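PDB 6NDS: 3-hydroxy-3-methylglutaryl-CoA lyase from Acinetobacter baumannii, which is a TIM-barrel protein of the HMGL-like family that binds a zinc ion and coenzyme A. Local coordinates for residues Asp14-Gln19 with Glu261-Met266; Ala151-Cys156 with Lys197-His202; Ser169-Tyr174 with Ile182-Thr187; Leu212-His217 with Leu228-Val233. All coordinates share one frame; numbering follows the deposited sequence.

Contact 1. Residues Asp14-Gln19 with Glu261-Met266; sequences DLLVVQ and EDLVNM
Val18, on the first strand of the barrel, and Leu263, on helix 260-270, reach toward each other tip to tip, with Leu16 adding to the leucine's side and Val264 to the valine's. Val18 is the side chain to follow. It leaves the backbone toward the helix, and CB forks into two methyls that share the work. CG1, anti to the backbone N (chi1 179°), comes within 4.2 Å of Leu263 CD2. CG2, on the other branch beside the backbone N, meets two partners at once: Leu263 CD2 at 4.1 Å and Val264 CG2, also at 4.1 Å from Val18 CG2. Leu263 CD2 therefore faces both prongs of the valine, whereas Val264 crosses Val18 at about a right angle and offers a single methyl. Two residues earlier on the same side of the chain, Leu16 adds a looser touch, its CD2 lying 4.4 Å from Leu263 CD2.

Strand 17-20 belongs to the parallel barrel and pairs with strand 237-240; helix 260-270 lies against its outer face. Leu263 also packs on Leu224 and Val227 of helix 223-232 and on Ala240, so the leucine sits where two helices and two strands converge. Asn265 and Met266, further along the helix, meet Arg220 and Leu222 of the second subunit.

All four touching residues are buried and every contact is methyl to methyl, with no hydrogen bond between the segments. Helix and strand are thus held together here by the fit of branched aliphatic side chains, without a polar bond to fix their direction.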
loop_
_atom_site.group_PDB
_atom_site.type_symbol
_atom_site.label_atom_id
_atom_site.label_comp_id
_atom_site.label_asym_id
_atom_site.label_seq_id
_atom_site.Cartn_x
_atom_site.Cartn_y
_atom_site.Cartn_z
ATOM N N ASP A 14 -4.435 23.519 -0.897
ATOM C CA ASP A 14 -4.013 22.232 -1.460
ATOM C C ASP A 14 -2.985 21.495 -0.612
ATOM O O ASP A 14 -2.857 20.271 -0.753
ATOM C CB ASP A 14 -3.396 22.412 -2.852
ATOM C CG ASP A 14 -4.374 22.931 -3.885
ATOM O OD1 ASP A 14 -5.606 22.838 -3.683
ATOM O OD2 ASP A 14 -3.886 23.427 -4.924
ATOM N N LEU A 15 -2.221 22.201 0.222
ATOM C CA LEU A 15 -1.074 21.611 0.907
ATOM C C LEU A 15 -1.487 20.430 1.780
ATOM O O LEU A 15 -2.396 20.545 2.607
ATOM C CB LEU A 15 -0.398 22.668 1.779
ATOM C CG LEU A 15 0.689 22.120 2.713
ATOM C CD1 LEU A 15 1.936 21.836 1.910
ATOM C CD2 LEU A 15 1.009 23.083 3.848
ATOM N N LEU A 16 -0.820 19.292 1.597
ATOM C CA LEU A 16 -0.973 18.185 2.533
ATOM C C LEU A 16 0.103 18.330 3.600
ATOM O O LEU A 16 1.303 18.368 3.291
ATOM C CB LEU A 16 -0.898 16.827 1.828
ATOM C CG LEU A 16 -1.242 15.584 2.690
ATOM C CD1 LEU A 16 -1.828 14.474 1.803
ATOM C CD2 LEU A 16 -0.032 15.078 3.440
ATOM N N VAL A 17 -0.333 18.398 4.854
ATOM C CA VAL A 17 0.527 18.712 5.991
ATOM C C VAL A 17 0.983 17.393 6.604
ATOM O O VAL A 17 0.221 16.736 7.315
ATOM C CB VAL A 17 -0.216 19.566 7.020
ATOM C CG1 VAL A 17 0.685 19.878 8.199
ATOM C CG2 VAL A 17 -0.737 20.856 6.370
ATOM N N VAL A 18 2.239 17.020 6.353
ATOM C CA VAL A 18 2.788 15.751 6.829
ATOM C C VAL A 18 3.330 15.942 8.242
ATOM O O VAL A 18 4.137 16.843 8.482
ATOM C CB VAL A 18 3.892 15.253 5.881
ATOM C CG1 VAL A 18 4.476 13.940 6.402
ATOM C CG2 VAL A 18 3.341 15.076 4.467
ATOM N N GLN A 19 2.883 15.102 9.182
ATOM C CA GLN A 19 3.266 15.202 10.591
ATOM C C GLN A 19 3.970 13.913 10.999
ATOM O O GLN A 19 3.486 12.817 10.706
ATOM C CB GLN A 19 2.027 15.481 11.460
ATOM C CG GLN A 19 1.218 16.691 10.925
ATOM C CD GLN A 19 -0.085 16.974 11.647
ATOM O OE1 GLN A 19 -0.504 18.128 11.728
ATOM N NE2 GLN A 19 -0.757 15.929 12.134
ATOM N N GLU A 261 8.040 8.551 3.901
ATOM C CA GLU A 261 8.591 8.822 2.577
ATOM C C GLU A 261 7.710 8.234 1.471
ATOM O O GLU A 261 7.663 8.785 0.368
ATOM C CB GLU A 261 10.038 8.326 2.482
ATOM C CG GLU A 261 10.238 6.845 2.709
ATOM C CD GLU A 261 10.536 6.466 4.158
ATOM O OE1 GLU A 261 10.214 7.228 5.097
ATOM O OE2 GLU A 261 11.077 5.366 4.352
ATOM N N ASP A 262 6.976 7.152 1.748
ATOM C CA ASP A 262 6.017 6.665 0.759
ATOM C C ASP A 262 4.853 7.645 0.598
ATOM O O ASP A 262 4.381 7.870 -0.521
ATOM C CB ASP A 262 5.505 5.266 1.141
ATOM C CG ASP A 262 6.606 4.192 1.131
ATOM O OD1 ASP A 262 7.768 4.508 0.796
ATOM O OD2 ASP A 262 6.307 3.016 1.466
ATOM N N LEU A 263 4.383 8.244 1.701
ATOM C CA LEU A 263 3.342 9.275 1.613
ATOM C C LEU A 263 3.825 10.497 0.840
ATOM O O LEU A 263 3.129 11.002 -0.055
ATOM C CB LEU A 263 2.896 9.678 3.022
ATOM C CG LEU A 263 2.042 10.948 3.120
ATOM C CD1 LEU A 263 0.723 10.755 2.389
ATOM C CD2 LEU A 263 1.803 11.300 4.602
ATOM N N VAL A 264 5.022 10.988 1.165
ATOM C CA VAL A 264 5.539 12.171 0.485
ATOM C C VAL A 264 5.788 11.874 -0.988
ATOM O O VAL A 264 5.524 12.715 -1.845
ATOM C CB VAL A 264 6.800 12.704 1.186
ATOM C CG1 VAL A 264 7.405 13.910 0.410
ATOM C CG2 VAL A 264 6.472 13.120 2.625
ATOM N N ASN A 265 6.259 10.667 -1.316
ATOM C CA ASN A 265 6.431 10.326 -2.731
ATOM C C ASN A 265 5.095 10.325 -3.462
ATOM O O ASN A 265 4.996 10.816 -4.591
ATOM C CB ASN A 265 7.110 8.958 -2.880
ATOM C CG ASN A 265 7.291 8.564 -4.336
ATOM O OD1 ASN A 265 8.142 9.122 -5.045
ATOM N ND2 ASN A 265 6.471 7.616 -4.805
ATOM N N MET A 266 4.052 9.775 -2.834
ATOM C CA MET A 266 2.730 9.796 -3.452
ATOM C C MET A 266 2.297 11.225 -3.776
ATOM O O MET A 266 1.837 11.517 -4.892
ATOM C CB MET A 266 1.711 9.136 -2.520
ATOM C CG MET A 266 0.303 9.178 -3.121
ATOM S SD MET A 266 -0.954 8.279 -2.187
ATOM C CE MET A 266 -1.276 9.405 -0.827
#

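Contact 2. Residues Ala151-Cys156 with Lys197-His202; sequences ATTFGC and KRIVSH. With ACT (acetate ion), chain E.
The Phe154 ring is met at a slant by Ile199 of helix 197-202, whose CD1 is 3.7 Å from Phe154 CD1 and nearly as close to CE1. Over the centre of one face of the ring, 3.5 Å above the plane, lies the methyl CG2 of its own neighbour Thr153, and Ile199 CD1 comes within 4.4 Å of Thr153 CG2 as well. With chi1 at -71°, CG1 of Ile199 lies anti to the carbonyl carbon and chi2 is extended, which carries CD1 out to the aromatic. The other flat group, the Arg198 guanidinium, takes an acetate ion, probably from the crystallisation liquor, at its edge, NH1 donating to OXT over 3.1 Å; a second bond from NH2 is weak. Arg198 NH2 also forms a salt bridge with Glu164 OE2.

In this TIM barrel, residues 151-156 leave the C-terminal end of strand 145-151 through a type I turn from Thr152 to Gly155, and helix 193-203 packs outside the barrel beside them. Leu184 of strand 182-186 touches both Thr153 and Ile199, and the hydroxyl of Thr153 bonds to Val150 O. On the helix, Ser201 OG folds back onto Lys197 O at 2.7 Å, while Ser201 N reaches that oxygen from the opposite face of the carbonyl plane.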
loop_
_atom_site.group_PDB
_atom_site.type_symbol
_atom_site.label_atom_id
_atom_site.label_comp_id
_atom_site.label_asym_id
_atom_site.label_seq_id
_atom_site.Cartn_x
_atom_site.Cartn_y
_atom_site.Cartn_z
ATOM N N ALA A 151 -8.627 7.127 19.403
ATOM C CA ALA A 151 -8.094 5.882 18.864
ATOM C C ALA A 151 -9.230 4.900 18.554
ATOM O O ALA A 151 -10.382 5.098 18.948
ATOM C CB ALA A 151 -7.090 5.258 19.837
ATOM N N THR A 152 -8.888 3.834 17.823
ATOM C CA THR A 152 -9.831 2.844 17.291
ATOM C C THR A 152 -11.072 3.499 16.682
ATOM O O THR A 152 -12.187 2.991 16.829
ATOM C CB THR A 152 -10.223 1.797 18.354
ATOM O OG1 THR A 152 -10.942 2.402 19.439
ATOM C CG2 THR A 152 -8.982 1.101 18.917
ATOM N N THR A 153 -10.878 4.612 15.962
ATOM C CA THR A 153 -12.005 5.310 15.344
ATOM C C THR A 153 -12.702 4.434 14.312
ATOM O O THR A 153 -13.932 4.487 14.163
ATOM C CB THR A 153 -11.514 6.613 14.695
ATOM O OG1 THR A 153 -11.303 7.598 15.717
ATOM C CG2 THR A 153 -12.521 7.158 13.671
ATOM N N PHE A 154 -11.935 3.610 13.599
ATOM C CA PHE A 154 -12.435 2.882 12.442
ATOM C C PHE A 154 -12.641 1.393 12.713
ATOM O O PHE A 154 -12.844 0.620 11.767
ATOM C CB PHE A 154 -11.479 3.092 11.263
ATOM C CG PHE A 154 -11.233 4.544 10.933
ATOM C CD1 PHE A 154 -12.066 5.219 10.051
ATOM C CD2 PHE A 154 -10.179 5.232 11.510
ATOM C CE1 PHE A 154 -11.847 6.564 9.753
ATOM C CE2 PHE A 154 -9.953 6.568 11.213
ATOM C CZ PHE A 154 -10.790 7.234 10.327
ATOM N N GLY A 155 -12.610 0.976 13.971
ATOM C CA GLY A 155 -12.726 -0.420 14.347
ATOM C C GLY A 155 -11.695 -0.742 15.414
ATOM O O GLY A 155 -10.706 -0.033 15.596
ATOM N N CYS A 156 -11.945 -1.833 16.135
ATOM C CA CYS A 156 -11.158 -2.252 17.282
ATOM C C CYS A 156 -10.732 -3.705 17.128
ATOM O O CYS A 156 -11.539 -4.550 16.722
ATOM C CB CYS A 156 -11.981 -2.083 18.564
ATOM S SG CYS A 156 -11.235 -2.810 20.042
ATOM N N LYS A 197 -14.239 8.256 3.883
ATOM C CA LYS A 197 -14.906 9.439 3.334
ATOM C C LYS A 197 -16.125 9.822 4.169
ATOM O O LYS A 197 -16.361 11.009 4.430
ATOM C CB LYS A 197 -15.283 9.209 1.869
ATOM C CG LYS A 197 -14.061 9.266 0.941
ATOM C CD LYS A 197 -14.462 9.224 -0.526
ATOM C CE LYS A 197 -13.237 9.329 -1.439
ATOM N NZ LYS A 197 -13.653 9.520 -2.871
ATOM N N ARG A 198 -16.895 8.827 4.627
ATOM C CA ARG A 198 -18.093 9.109 5.410
ATOM C C ARG A 198 -17.742 9.756 6.745
ATOM O O ARG A 198 -18.338 10.772 7.131
ATOM C CB ARG A 198 -18.888 7.821 5.621
ATOM C CG ARG A 198 -20.061 7.963 6.568
ATOM C CD ARG A 198 -20.901 6.688 6.607
ATOM N NE ARG A 198 -20.175 5.545 7.166
ATOM C CZ ARG A 198 -19.687 4.534 6.445
ATOM N NH1 ARG A 198 -19.836 4.513 5.124
ATOM N NH2 ARG A 198 -19.060 3.535 7.047
ATOM N N ILE A 199 -16.771 9.187 7.462
ATOM C CA ILE A 199 -16.431 9.702 8.784
ATOM C C ILE A 199 -15.763 11.068 8.671
ATOM O O ILE A 199 -16.096 11.996 9.420
ATOM C CB ILE A 199 -15.546 8.698 9.550
ATOM C CG1 ILE A 199 -16.370 7.467 9.967
ATOM C CG2 ILE A 199 -14.928 9.371 10.777
ATOM C CD1 ILE A 199 -15.553 6.344 10.644
ATOM N N VAL A 200 -14.821 11.219 7.735
ATOM C CA VAL A 200 -14.113 12.489 7.613
ATOM C C VAL A 200 -15.060 13.597 7.160
ATOM O O VAL A 200 -14.989 14.729 7.659
ATOM C CB VAL A 200 -12.910 12.352 6.666
ATOM C CG1 VAL A 200 -12.346 13.726 6.331
ATOM C CG2 VAL A 200 -11.826 11.469 7.302
ATOM N N SER A 201 -15.939 13.308 6.192
ATOM C CA SER A 201 -16.917 14.313 5.780
ATOM C C SER A 201 -17.730 14.792 6.966
ATOM O O SER A 201 -17.977 15.995 7.113
ATOM C CB SER A 201 -17.844 13.761 4.694
ATOM O OG SER A 201 -17.110 13.448 3.523
ATOM N N HIS A 202 -18.146 13.872 7.834
ATOM C CA HIS A 202 -18.990 14.282 8.950
ATOM C C HIS A 202 -18.195 15.089 9.968
ATOM O O HIS A 202 -18.675 16.117 10.462
ATOM C CB HIS A 202 -19.635 13.065 9.608
ATOM C CG HIS A 202 -20.541 13.415 10.749
ATOM N ND1 HIS A 202 -21.842 13.833 10.566
ATOM C CD2 HIS A 202 -20.325 13.438 12.085
ATOM C CE1 HIS A 202 -22.394 14.078 11.741
ATOM N NE2 HIS A 202 -21.495 13.844 12.679
HETATM C C ACT E . -18.499 1.050 4.237
HETATM O O ACT E . -17.837 0.924 5.307
HETATM O OXT ACT E . -19.600 1.643 4.048
HETATM C CH3 ACT E . -17.887 0.390 2.965
#

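Contact 3. Residues Ser169-Tyr174 with Ile182-Thr187; sequences SLVEHY and ITLADT
Val171 and Tyr174, one helical turn apart, are the residues of helix 169-174 that meet strand 182-186. Val171 comes first. Both its methyls lie on Ile182, and CG2 reaches on to Leu184: CG1, swung over beside the carbonyl carbon (chi1 170°), lies 4.2 Å from Ile182 CG1, and CG2 lies 4.0 Å from Ile182 CG2. The same CG2 touches Leu184 CD2 at 4.1 Å, the two side chains crossing at about a right angle. Val171 thus spans two strand residues whose side chains both reach this flank.

Three residues on, the side chain of Tyr174 leaves the helix toward the strand. Closest is its CB, 3.6 Å from Ile182 CD1; that methyl also lies 3.9 Å from Tyr174 CD2, so it tucks in where the ring joins its stem and approaches the ring at a slant. The bend in Ile182 (chi2 -61°) brings CD1 to the tyrosine, while CG2 stays with the valine. At the far end of the ring the hydroxyl bonds to Thr149 O of strand 145-151, giving this buried polar group a backbone partner, and Val150 also packs on Tyr174.

Helix and strand run nearly antiparallel, at 157°, and the axes of these short segments come within 10.0 Å. Strand 145-151, helix 164-176 and strand 182-186 form a beta-alpha-beta crossover, the repeating unit of the TIM barrel, with the helix laid over the outside of the sheet.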
loop_
_atom_site.group_PDB
_atom_site.type_symbol
_atom_site.label_atom_id
_atom_site.label_comp_id
_atom_site.label_asym_id
_atom_site.label_seq_id
_atom_site.Cartn_x
_atom_site.Cartn_y
_atom_site.Cartn_z
ATOM N N SER A 169 -19.512 11.516 19.323
ATOM C CA SER A 169 -19.763 11.962 20.690
ATOM C C SER A 169 -18.462 12.279 21.417
ATOM O O SER A 169 -18.390 13.248 22.184
ATOM C CB SER A 169 -20.556 10.894 21.442
ATOM O OG SER A 169 -20.733 11.252 22.798
ATOM N N LEU A 170 -17.424 11.470 21.191
ATOM C CA LEU A 170 -16.133 11.725 21.821
ATOM C C LEU A 170 -15.482 12.980 21.252
ATOM O O LEU A 170 -14.913 13.781 21.997
ATOM C CB LEU A 170 -15.223 10.510 21.646
ATOM C CG LEU A 170 -15.741 9.237 22.319
ATOM C CD1 LEU A 170 -14.963 8.019 21.828
ATOM C CD2 LEU A 170 -15.674 9.349 23.831
ATOM N N VAL A 171 -15.557 13.169 19.933
ATOM C CA VAL A 171 -15.070 14.412 19.338
ATOM C C VAL A 171 -15.783 15.612 19.957
ATOM O O VAL A 171 -15.153 16.610 20.331
ATOM C CB VAL A 171 -15.244 14.386 17.810
ATOM C CG1 VAL A 171 -14.952 15.774 17.240
ATOM C CG2 VAL A 171 -14.327 13.336 17.182
ATOM N N GLU A 172 -17.113 15.531 20.080
ATOM C CA GLU A 172 -17.865 16.639 20.664
ATOM C C GLU A 172 -17.443 16.903 22.107
ATOM O O GLU A 172 -17.419 18.057 22.554
ATOM C CB GLU A 172 -19.366 16.357 20.581
ATOM C CG GLU A 172 -19.929 16.424 19.172
ATOM C CD GLU A 172 -21.406 16.095 19.116
ATOM O OE1 GLU A 172 -22.124 16.736 18.322
ATOM O OE2 GLU A 172 -21.852 15.198 19.867
ATOM N N HIS A 173 -17.109 15.849 22.852
ATOM C CA HIS A 173 -16.664 16.041 24.231
ATOM C C HIS A 173 -15.331 16.783 24.273
ATOM O O HIS A 173 -15.128 17.662 25.120
ATOM C CB HIS A 173 -16.561 14.689 24.937
ATOM C CG HIS A 173 -16.549 14.776 26.432
ATOM N ND1 HIS A 173 -16.279 15.945 27.115
ATOM C CD2 HIS A 173 -16.773 13.831 27.377
ATOM C CE1 HIS A 173 -16.341 15.715 28.416
ATOM N NE2 HIS A 173 -16.638 14.441 28.603
ATOM N N TYR A 174 -14.409 16.443 23.371
ATOM C CA TYR A 174 -13.179 17.217 23.251
ATOM C C TYR A 174 -13.483 18.690 22.982
ATOM O O TYR A 174 -12.899 19.582 23.609
ATOM C CB TYR A 174 -12.307 16.639 22.141
ATOM C CG TYR A 174 -11.381 15.513 22.544
ATOM C CD1 TYR A 174 -10.533 15.622 23.643
ATOM C CD2 TYR A 174 -11.334 14.342 21.797
ATOM C CE1 TYR A 174 -9.663 14.583 23.981
ATOM C CE2 TYR A 174 -10.481 13.310 22.125
ATOM C CZ TYR A 174 -9.649 13.430 23.222
ATOM O OH TYR A 174 -8.791 12.391 23.525
ATOM N N ILE A 182 -8.223 17.784 16.595
ATOM C CA ILE A 182 -8.684 16.413 16.788
ATOM C C ILE A 182 -7.899 15.488 15.871
ATOM O O ILE A 182 -7.703 15.797 14.690
ATOM C CB ILE A 182 -10.202 16.294 16.484
ATOM C CG1 ILE A 182 -11.025 17.215 17.389
ATOM C CG2 ILE A 182 -10.661 14.847 16.581
ATOM C CD1 ILE A 182 -10.887 16.911 18.862
ATOM N N THR A 183 -7.465 14.348 16.400
ATOM C CA THR A 183 -6.915 13.272 15.579
ATOM C C THR A 183 -7.858 12.081 15.599
ATOM O O THR A 183 -8.268 11.626 16.671
ATOM C CB THR A 183 -5.540 12.834 16.081
ATOM O OG1 THR A 183 -4.616 13.927 15.957
ATOM C CG2 THR A 183 -5.005 11.605 15.290
ATOM N N LEU A 184 -8.185 11.565 14.416
ATOM C CA LEU A 184 -8.873 10.284 14.298
ATOM C C LEU A 184 -7.844 9.238 13.909
ATOM O O LEU A 184 -7.215 9.347 12.846
ATOM C CB LEU A 184 -9.993 10.340 13.260
ATOM C CG LEU A 184 -11.012 11.439 13.489
ATOM C CD1 LEU A 184 -12.044 11.420 12.353
ATOM C CD2 LEU A 184 -11.687 11.271 14.854
ATOM N N ALA A 185 -7.689 8.216 14.744
ATOM C CA ALA A 185 -6.635 7.228 14.547
ATOM C C ALA A 185 -7.220 5.863 14.203
ATOM O O ALA A 185 -8.122 5.375 14.895
ATOM C CB ALA A 185 -5.752 7.139 15.796
ATOM N N ASP A 186 -6.662 5.237 13.156
ATOM C CA ASP A 186 -6.957 3.849 12.767
ATOM C C ASP A 186 -5.863 2.949 13.343
ATOM O O ASP A 186 -4.918 2.535 12.663
ATOM C CB ASP A 186 -7.030 3.737 11.250
ATOM C CG ASP A 186 -7.411 2.356 10.792
ATOM O OD1 ASP A 186 -7.908 1.580 11.628
ATOM O OD2 ASP A 186 -7.211 2.043 9.600
ATOM N N THR A 187 -6.041 2.608 14.619
ATOM C CA THR A 187 -4.980 2.018 15.434
ATOM C C THR A 187 -4.467 0.690 14.884
ATOM O O THR A 187 -3.259 0.421 14.933
ATOM C CB THR A 187 -5.507 1.838 16.852
ATOM O OG1 THR A 187 -6.045 3.086 17.292
ATOM C CG2 THR A 187 -4.388 1.388 17.799
#

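Contact 4. Residues Leu212-His217 with Leu228-Val233; sequences LTLHFH and LAAYEV. With ZN (zinc ion), chain H; ACT (acetate ion), chain D.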
loop_
_atom_site.group_PDB
_atom_site.type_symbol
_atom_site.label_atom_id
_atom_site.label_comp_id
_atom_site.label_asym_id
_atom_site.label_seq_id
_atom_site.Cartn_x
_atom_site.Cartn_y
_atom_site.Cartn_z
ATOM N N LEU A 212 -8.208 19.025 11.858
ATOM C CA LEU A 212 -8.349 17.570 11.833
ATOM C C LEU A 212 -7.064 16.892 11.376
ATOM O O LEU A 212 -6.561 17.195 10.290
ATOM C CB LEU A 212 -9.479 17.157 10.891
ATOM C CG LEU A 212 -9.668 15.663 10.633
ATOM C CD1 LEU A 212 -10.075 14.983 11.922
ATOM C CD2 LEU A 212 -10.734 15.429 9.543
ATOM N N THR A 213 -6.573 15.936 12.174
ATOM C CA THR A 213 -5.508 15.023 11.767
ATOM C C THR A 213 -6.071 13.620 11.564
ATOM O O THR A 213 -6.882 13.143 12.366
ATOM C CB THR A 213 -4.379 14.953 12.816
ATOM O OG1 THR A 213 -3.767 16.244 12.972
ATOM C CG2 THR A 213 -3.285 13.944 12.388
ATOM N N LEU A 214 -5.633 12.950 10.497
ATOM C CA LEU A 214 -5.896 11.532 10.299
ATOM C C LEU A 214 -4.610 10.756 10.550
ATOM O O LEU A 214 -3.546 11.124 10.037
ATOM C CB LEU A 214 -6.396 11.237 8.880
ATOM C CG LEU A 214 -7.883 11.412 8.556
ATOM C CD1 LEU A 214 -8.749 10.619 9.527
ATOM C CD2 LEU A 214 -8.270 12.870 8.539
ATOM N N HIS A 215 -4.719 9.668 11.312
ATOM C CA HIS A 215 -3.574 8.857 11.738
ATOM C C HIS A 215 -3.847 7.406 11.329
ATOM O O HIS A 215 -4.507 6.661 12.056
ATOM C CB HIS A 215 -3.416 9.041 13.242
ATOM C CG HIS A 215 -2.338 8.216 13.883
ATOM N ND1 HIS A 215 -1.211 8.785 14.440
ATOM C CD2 HIS A 215 -2.259 6.886 14.145
ATOM C CE1 HIS A 215 -0.463 7.836 14.978
ATOM N NE2 HIS A 215 -1.073 6.674 14.810
ATOM N N PHE A 216 -3.365 7.001 10.153
ATOM C CA PHE A 216 -3.637 5.665 9.625
ATOM C C PHE A 216 -2.463 4.715 9.844
ATOM O O PHE A 216 -1.299 5.077 9.660
ATOM C CB PHE A 216 -3.956 5.725 8.121
ATOM C CG PHE A 216 -5.236 6.432 7.788
ATOM C CD1 PHE A 216 -6.463 5.888 8.153
ATOM C CD2 PHE A 216 -5.225 7.606 7.048
ATOM C CE1 PHE A 216 -7.660 6.538 7.821
ATOM C CE2 PHE A 216 -6.419 8.248 6.699
ATOM C CZ PHE A 216 -7.636 7.714 7.093
ATOM N N HIS A 217 -2.769 3.490 10.243
ATOM C CA HIS A 217 -1.787 2.419 10.179
ATOM C C HIS A 217 -2.057 1.577 8.928
ATOM O O HIS A 217 -3.159 1.597 8.365
ATOM C CB HIS A 217 -1.819 1.579 11.467
ATOM C CG HIS A 217 -1.236 2.281 12.668
ATOM N ND1 HIS A 217 0.022 1.988 13.161
ATOM C CD2 HIS A 217 -1.731 3.252 13.471
ATOM C CE1 HIS A 217 0.273 2.748 14.211
ATOM N NE2 HIS A 217 -0.770 3.536 14.413
ATOM N N LEU A 228 -5.527 9.195 0.568
ATOM C CA LEU A 228 -6.029 9.883 -0.618
ATOM C C LEU A 228 -7.544 10.048 -0.556
ATOM O O LEU A 228 -8.080 11.088 -0.962
ATOM C CB LEU A 228 -5.594 9.126 -1.882
ATOM C CG LEU A 228 -5.665 9.908 -3.199
ATOM C CD1 LEU A 228 -4.865 11.195 -3.102
ATOM C CD2 LEU A 228 -5.159 9.043 -4.356
ATOM N N ALA A 229 -8.257 9.043 -0.035
ATOM C CA ALA A 229 -9.706 9.170 0.115
ATOM C C ALA A 229 -10.068 10.303 1.070
ATOM O O ALA A 229 -11.001 11.072 0.803
ATOM C CB ALA A 229 -10.324 7.858 0.601
ATOM N N ALA A 230 -9.353 10.412 2.195
ATOM C CA ALA A 230 -9.593 11.515 3.127
ATOM C C ALA A 230 -9.264 12.862 2.488
ATOM O O ALA A 230 -10.001 13.841 2.659
ATOM C CB ALA A 230 -8.764 11.321 4.405
ATOM N N TYR A 231 -8.152 12.931 1.750
ATOM C CA TYR A 231 -7.790 14.168 1.055
ATOM C C TYR A 231 -8.875 14.592 0.072
ATOM O O TYR A 231 -9.185 15.789 -0.051
ATOM C CB TYR A 231 -6.456 13.976 0.326
ATOM C CG TYR A 231 -5.926 15.240 -0.333
ATOM C CD1 TYR A 231 -5.078 16.098 0.346
ATOM C CD2 TYR A 231 -6.284 15.564 -1.633
ATOM C CE1 TYR A 231 -4.590 17.250 -0.259
ATOM C CE2 TYR A 231 -5.812 16.711 -2.239
ATOM C CZ TYR A 231 -4.967 17.547 -1.551
ATOM O OH TYR A 231 -4.505 18.692 -2.173
ATOM N N GLU A 232 -9.467 13.626 -0.636
ATOM C CA GLU A 232 -10.486 13.932 -1.635
ATOM C C GLU A 232 -11.733 14.578 -1.031
ATOM O O GLU A 232 -12.444 15.295 -1.746
ATOM C CB GLU A 232 -10.847 12.654 -2.416
ATOM C CG GLU A 232 -9.707 12.180 -3.347
ATOM C CD GLU A 232 -9.942 10.814 -3.990
ATOM O OE1 GLU A 232 -10.886 10.098 -3.588
ATOM O OE2 GLU A 232 -9.162 10.452 -4.905
ATOM N N VAL A 233 -12.011 14.374 0.259
ATOM C CA VAL A 233 -13.151 15.017 0.908
ATOM C C VAL A 233 -12.723 16.164 1.825
ATOM O O VAL A 233 -13.541 16.661 2.603
ATOM C CB VAL A 233 -14.033 14.001 1.660
ATOM C CG1 VAL A 233 -14.671 13.017 0.676
ATOM C CG2 VAL A 233 -13.246 13.256 2.735
HETATM ZN ZN ZN H . -0.685 4.954 16.092
HETATM C C ACT D . -3.711 18.898 -6.124
HETATM O O ACT D . -4.482 19.043 -5.132
HETATM O OXT ACT D . -3.652 17.941 -6.951
HETATM C CH3 ACT D . -2.691 20.052 -6.374
HETATM O O HOH W 1 -0.122 3.280 17.430
#
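Ala230 sets its CB against two side chains of strand 212-216, 4.2 Å from Leu214 CG and 4.5 Å from Phe216 CE2. Strand, helix 223-232 and strand 237-240 make up a beta-alpha-beta unit of the TIM barrel, with the helix on the outside. The alanine methyl lies at the edge of the Phe216 ring, near its plane, and the bare CB presents no longer branch to the strand. Both strand residues set out from the backbone toward the helix. Ala230 also touches Phe238 of strand 237-240, and Leu214 packs on Leu184 on the other flank of its strand.

The side chains alternate along the strand. Leu214 and Phe216 face outward to the helix, while His215, between them, turns to the barrel interior and ends on the zinc ion. Its CG is turned away from its own N (chi1 176°), whereas His217 places CG beside its N (chi1 -72°); from these different starts the two rings converge. Asp25 completes the protein part of the site. Second-shell bonds fix the far side of each imidazole: His215 ND1 pairs with Asp239 OD2, and His217 ND1 with Ser255 O. At the metal, His215 NE2 and His217 NE2 each stand 2.2 Å from the zinc, and a water oxygen binds at the same 2.2 Å from the ion.

All four contacts belong to one TIM barrel. Contacts 3 and 4 sit on neighbouring strands, joined by Ile182 O to Thr213 N at 2.8 Å. Contacts 2 and 3 have centres about 9 Å apart and meet through Thr153 N and Ala185 O, 3.1 Å apart. Lys197 NZ of contact 2 makes a salt bridge to Glu232 OE1 of contact 4 at 2.9 Å. Contact 1 touches contact 4 through Asp14 O and Tyr231 OH, 2.7 Å apart, but lies about 20 Å from contact 2 between centres. Contact 4 supplies two zinc ligands; the side chain of Phe154 in contact 2 lies about 11 Å from the metal, and the side chain of Tyr174 in contact 3 about 10 Å from coenzyme A.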